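Local coordinates for protein epidermin decarboxylase (Staphylococcus epidermidis, PDB 1G63) that catalyses the FMN-dependent oxidative decarboxylation of the C-terminal cysteine of the epidermin precursor peptide, working as a homododecamer, at residues B[29-34]-B[53-58]. Residues are numbered along the deposited sequence; the frame is centred on the assembly and turned at random.
Sequences FDEVNI and CDNLYD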
ATOM      1  N   PHE B  29       3.877 -17.005 -40.628  1.00 48.07           N
ATOM      2  CA  PHE B  29       2.894 -15.920 -40.619  1.00 45.93           C
ATOM      3  C   PHE B  29       3.538 -14.547 -40.475  1.00 46.11           C
ATOM      4  O   PHE B  29       4.453 -14.363 -39.672  1.00 45.25           O
ATOM      5  CB  PHE B  29       1.870 -16.141 -39.496  1.00 43.07           C
ATOM      6  CG  PHE B  29       1.158 -17.467 -39.574  1.00 39.21           C
ATOM      7  CD1 PHE B  29       1.753 -18.621 -39.080  1.00 37.64           C
ATOM      8  CD2 PHE B  29      -0.097 -17.563 -40.172  1.00 37.79           C
ATOM      9  CE1 PHE B  29       1.112 -19.860 -39.179  1.00 36.94           C
ATOM     10  CE2 PHE B  29      -0.747 -18.791 -40.280  1.00 36.94           C
ATOM     11  CZ  PHE B  29      -0.138 -19.944 -39.780  1.00 36.73           C
ATOM     12  N   ASP B  30       3.047 -13.590 -41.261  1.00 46.94           N
ATOM     13  CA  ASP B  30       3.566 -12.219 -41.264  1.00 47.21           C
ATOM     14  C   ASP B  30       3.846 -11.720 -39.861  1.00 45.82           C
ATOM     15  O   ASP B  30       4.885 -11.127 -39.584  1.00 45.72           O
ATOM     16  CB  ASP B  30       2.567 -11.285 -41.948  1.00 49.87           C
ATOM     17  CG  ASP B  30       2.347 -11.632 -43.408  1.00 52.19           C
ATOM     18  OD1 ASP B  30       1.329 -11.185 -43.976  1.00 54.28           O
ATOM     19  OD2 ASP B  30       3.192 -12.347 -43.988  1.00 54.44           O
ATOM     20  N   GLU B  31       2.891 -11.964 -38.981  1.00 46.05           N
ATOM     21  CA  GLU B  31       2.992 -11.576 -37.586  1.00 43.60           C
ATOM     22  C   GLU B  31       2.353 -12.656 -36.730  1.00 42.13           C
ATOM     23  O   GLU B  31       1.457 -13.375 -37.179  1.00 40.79           O
ATOM     24  CB  GLU B  31       2.258 -10.251 -37.342  1.00 43.59           C
ATOM     25  CG  GLU B  31       3.107  -9.005 -37.485  1.00 44.69           C
ATOM     26  CD  GLU B  31       2.342  -7.736 -37.145  1.00 46.24           C
ATOM     27  OE1 GLU B  31       1.555  -7.752 -36.176  1.00 47.20           O
ATOM     28  OE2 GLU B  31       2.531  -6.713 -37.838  1.00 46.89           O
ATOM     29  N   VAL B  32       2.839 -12.780 -35.504  1.00 40.70           N
ATOM     30  CA  VAL B  32       2.282 -13.721 -34.551  1.00 39.00           C
ATOM     31  C   VAL B  32       2.243 -12.953 -33.238  1.00 37.74           C
ATOM     32  O   VAL B  32       3.271 -12.684 -32.618  1.00 38.29           O
ATOM     33  CB  VAL B  32       3.128 -14.998 -34.430  1.00 39.48           C
ATOM     34  CG1 VAL B  32       4.573 -14.638 -34.312  1.00 42.61           C
ATOM     35  CG2 VAL B  32       2.676 -15.810 -33.221  1.00 39.45           C
ATOM     36  N   ASN B  33       1.035 -12.561 -32.852  1.00 36.02           N
ATOM     37  CA  ASN B  33       0.813 -11.795 -31.637  1.00 33.48           C
ATOM     38  C   ASN B  33       0.181 -12.690 -30.576  1.00 32.98           C
ATOM     39  O   ASN B  33      -0.289 -13.789 -30.876  1.00 32.63           O
ATOM     40  CB  ASN B  33      -0.080 -10.599 -31.956  1.00 31.78           C
ATOM     41  CG  ASN B  33       0.492  -9.731 -33.068  1.00 30.05           C
ATOM     42  OD1 ASN B  33      -0.216  -9.342 -33.987  1.00 31.49           O
ATOM     43  ND2 ASN B  33       1.772  -9.423 -32.980  1.00 29.57           N
ATOM     44  N   ILE B  34       0.157 -12.226 -29.332  1.00 31.42           N
ATOM     45  CA  ILE B  34      -0.395 -13.052 -28.278  1.00 30.25           C
ATOM     46  C   ILE B  34      -1.255 -12.302 -27.253  1.00 29.42           C
ATOM     47  O   ILE B  34      -1.062 -11.113 -26.994  1.00 29.08           O
ATOM     48  CB  ILE B  34       0.755 -13.819 -27.589  1.00 28.43           C
ATOM     49  CG1 ILE B  34       0.193 -14.924 -26.697  1.00 28.40           C
ATOM     50  CG2 ILE B  34       1.639 -12.847 -26.841  1.00 28.16           C
ATOM     51  CD1 ILE B  34       1.182 -16.033 -26.415  1.00 27.36           C
ATOM     52  N   CYS B  53       7.133 -12.316 -29.580  1.00 40.36           N
ATOM     53  CA  CYS B  53       5.960 -11.892 -30.335  1.00 40.81           C
ATOM     54  C   CYS B  53       6.084 -10.489 -30.907  1.00 39.87           C
ATOM     55  O   CYS B  53       6.841  -9.661 -30.402  1.00 39.53           O
ATOM     56  CB  CYS B  53       4.707 -11.955 -29.451  1.00 41.62           C
ATOM     57  SG  CYS B  53       4.083 -13.639 -29.189  1.00 45.35           S
ATOM     58  N   ASP B  54       5.327 -10.233 -31.966  1.00 38.71           N
ATOM     59  CA  ASP B  54       5.323  -8.924 -32.592  1.00 38.19           C
ATOM     60  C   ASP B  54       4.569  -7.961 -31.678  1.00 37.71           C
ATOM     61  O   ASP B  54       4.972  -6.813 -31.502  1.00 37.82           O
ATOM     62  CB  ASP B  54       4.650  -9.006 -33.964  1.00 38.68           C
ATOM     63  CG  ASP B  54       5.468  -9.803 -34.965  1.00 39.67           C
ATOM     64  OD1 ASP B  54       6.454  -9.257 -35.502  1.00 39.77           O
ATOM     65  OD2 ASP B  54       5.136 -10.979 -35.207  1.00 40.59           O
ATOM     66  N   ASN B  55       3.476  -8.440 -31.092  1.00 36.17           N
ATOM     67  CA  ASN B  55       2.678  -7.627 -30.187  1.00 35.61           C
ATOM     68  C   ASN B  55       2.025  -8.455 -29.090  1.00 36.07           C
ATOM     69  O   ASN B  55       1.584  -9.582 -29.322  1.00 35.96           O
ATOM     70  CB  ASN B  55       1.569  -6.884 -30.932  1.00 34.28           C
ATOM     71  CG  ASN B  55       2.087  -6.034 -32.055  1.00 34.32           C
ATOM     72  OD1 ASN B  55       2.286  -6.517 -33.167  1.00 36.96           O
ATOM     73  ND2 ASN B  55       2.314  -4.757 -31.776  1.00 33.22           N
ATOM     74  N   LEU B  56       1.967  -7.878 -27.895  1.00 35.90           N
ATOM     75  CA  LEU B  56       1.339  -8.518 -26.750  1.00 35.37           C
ATOM     76  C   LEU B  56       0.157  -7.653 -26.323  1.00 34.88           C
ATOM     77  O   LEU B  56       0.330  -6.475 -26.016  1.00 34.91           O
ATOM     78  CB  LEU B  56       2.324  -8.631 -25.583  1.00 35.61           C
ATOM     79  CG  LEU B  56       1.713  -8.954 -24.208  1.00 35.64           C
ATOM     80  CD1 LEU B  56       1.053 -10.321 -24.212  1.00 34.49           C
ATOM     81  CD2 LEU B  56       2.802  -8.901 -23.160  1.00 36.82           C
ATOM     82  N   TYR B  57      -1.039  -8.230 -26.318  1.00 33.65           N
ATOM     83  CA  TYR B  57      -2.219  -7.488 -25.900  1.00 35.19           C
ATOM     84  C   TYR B  57      -2.435  -7.730 -24.410  1.00 36.48           C
ATOM     85  O   TYR B  57      -2.729  -8.847 -23.988  1.00 38.42           O
ATOM     86  CB  TYR B  57      -3.440  -7.932 -26.704  1.00 33.67           C
ATOM     87  CG  TYR B  57      -3.296  -7.686 -28.187  1.00 34.03           C
ATOM     88  CD1 TYR B  57      -3.135  -8.748 -29.076  1.00 34.16           C
ATOM     89  CD2 TYR B  57      -3.300  -6.393 -28.700  1.00 33.01           C
ATOM     90  CE1 TYR B  57      -2.981  -8.528 -30.435  1.00 34.72           C
ATOM     91  CE2 TYR B  57      -3.145  -6.158 -30.057  1.00 35.05           C
ATOM     92  CZ  TYR B  57      -2.989  -7.228 -30.924  1.00 36.84           C
ATOM     93  OH  TYR B  57      -2.852  -7.001 -32.275  1.00 36.18           O
ATOM     94  N   ASP B  58      -2.272  -6.675 -23.617  1.00 37.90           N
ATOM     95  CA  ASP B  58      -2.411  -6.751 -22.165  1.00 38.23           C
ATOM     96  C   ASP B  58      -3.586  -5.898 -21.688  1.00 37.43           C
ATOM     97  O   ASP B  58      -3.516  -4.671 -21.707  1.00 36.37           O
ATOM     98  CB  ASP B  58      -1.105  -6.272 -21.519  1.00 39.31           C
ATOM     99  CG  ASP B  58      -1.093  -6.428 -20.009  1.00 42.03           C
ATOM    100  OD1 ASP B  58      -0.041  -6.127 -19.408  1.00 44.60           O
ATOM    101  OD2 ASP B  58      -2.114  -6.843 -19.418  1.00 42.59           O
TER
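Asp54 meets Val32 twice. Asp54 OD2 accepts the N-H of Val32 at 2.9 Å, from the anti side and 20° out of the carboxylate plane. Asp54 N donates to Val32 O over a longer 3.3 Å, reaching it from above the carbonyl plane. One residue thus holds both the N and the O of Val32. The CG of Glu31 lies against Asp54 CG, with the two carboxylate planes 37° apart. Asp54 OD1 forms a salt bridge with Lys26, which probably eases the closeness of the two acidic groups. Asn33 and Asn55 lie side by side and point the same way, their amide planes 75° apart. Asn33 OD1 is bonded to His74. The Tyr57 ring passes obliquely by Asn33, with CE1 3.9 Å from Asn33 CB. Ile34 and Leu56 share a face of the sheet; Ile34 CG2 lies between Cys53 SG at 3.5 Å and Leu56 CD1 at 3.7 Å. With CG1 of Ile34 anti to N (chi1 -167°), CG2 is the branch turned to both. Parallel strand pairing follows: Ile34 N bonds Asn55 O, and Tyr57 N bonds Ile34 O, each at 3.0 Å. The short strand 56-57 forms one border of the chain's Rossmann-like parallel sheet. Strand 32-36 lies between it and strand 5-9, and helix 18-25 covers Ile34 and Cys53 through Ile22.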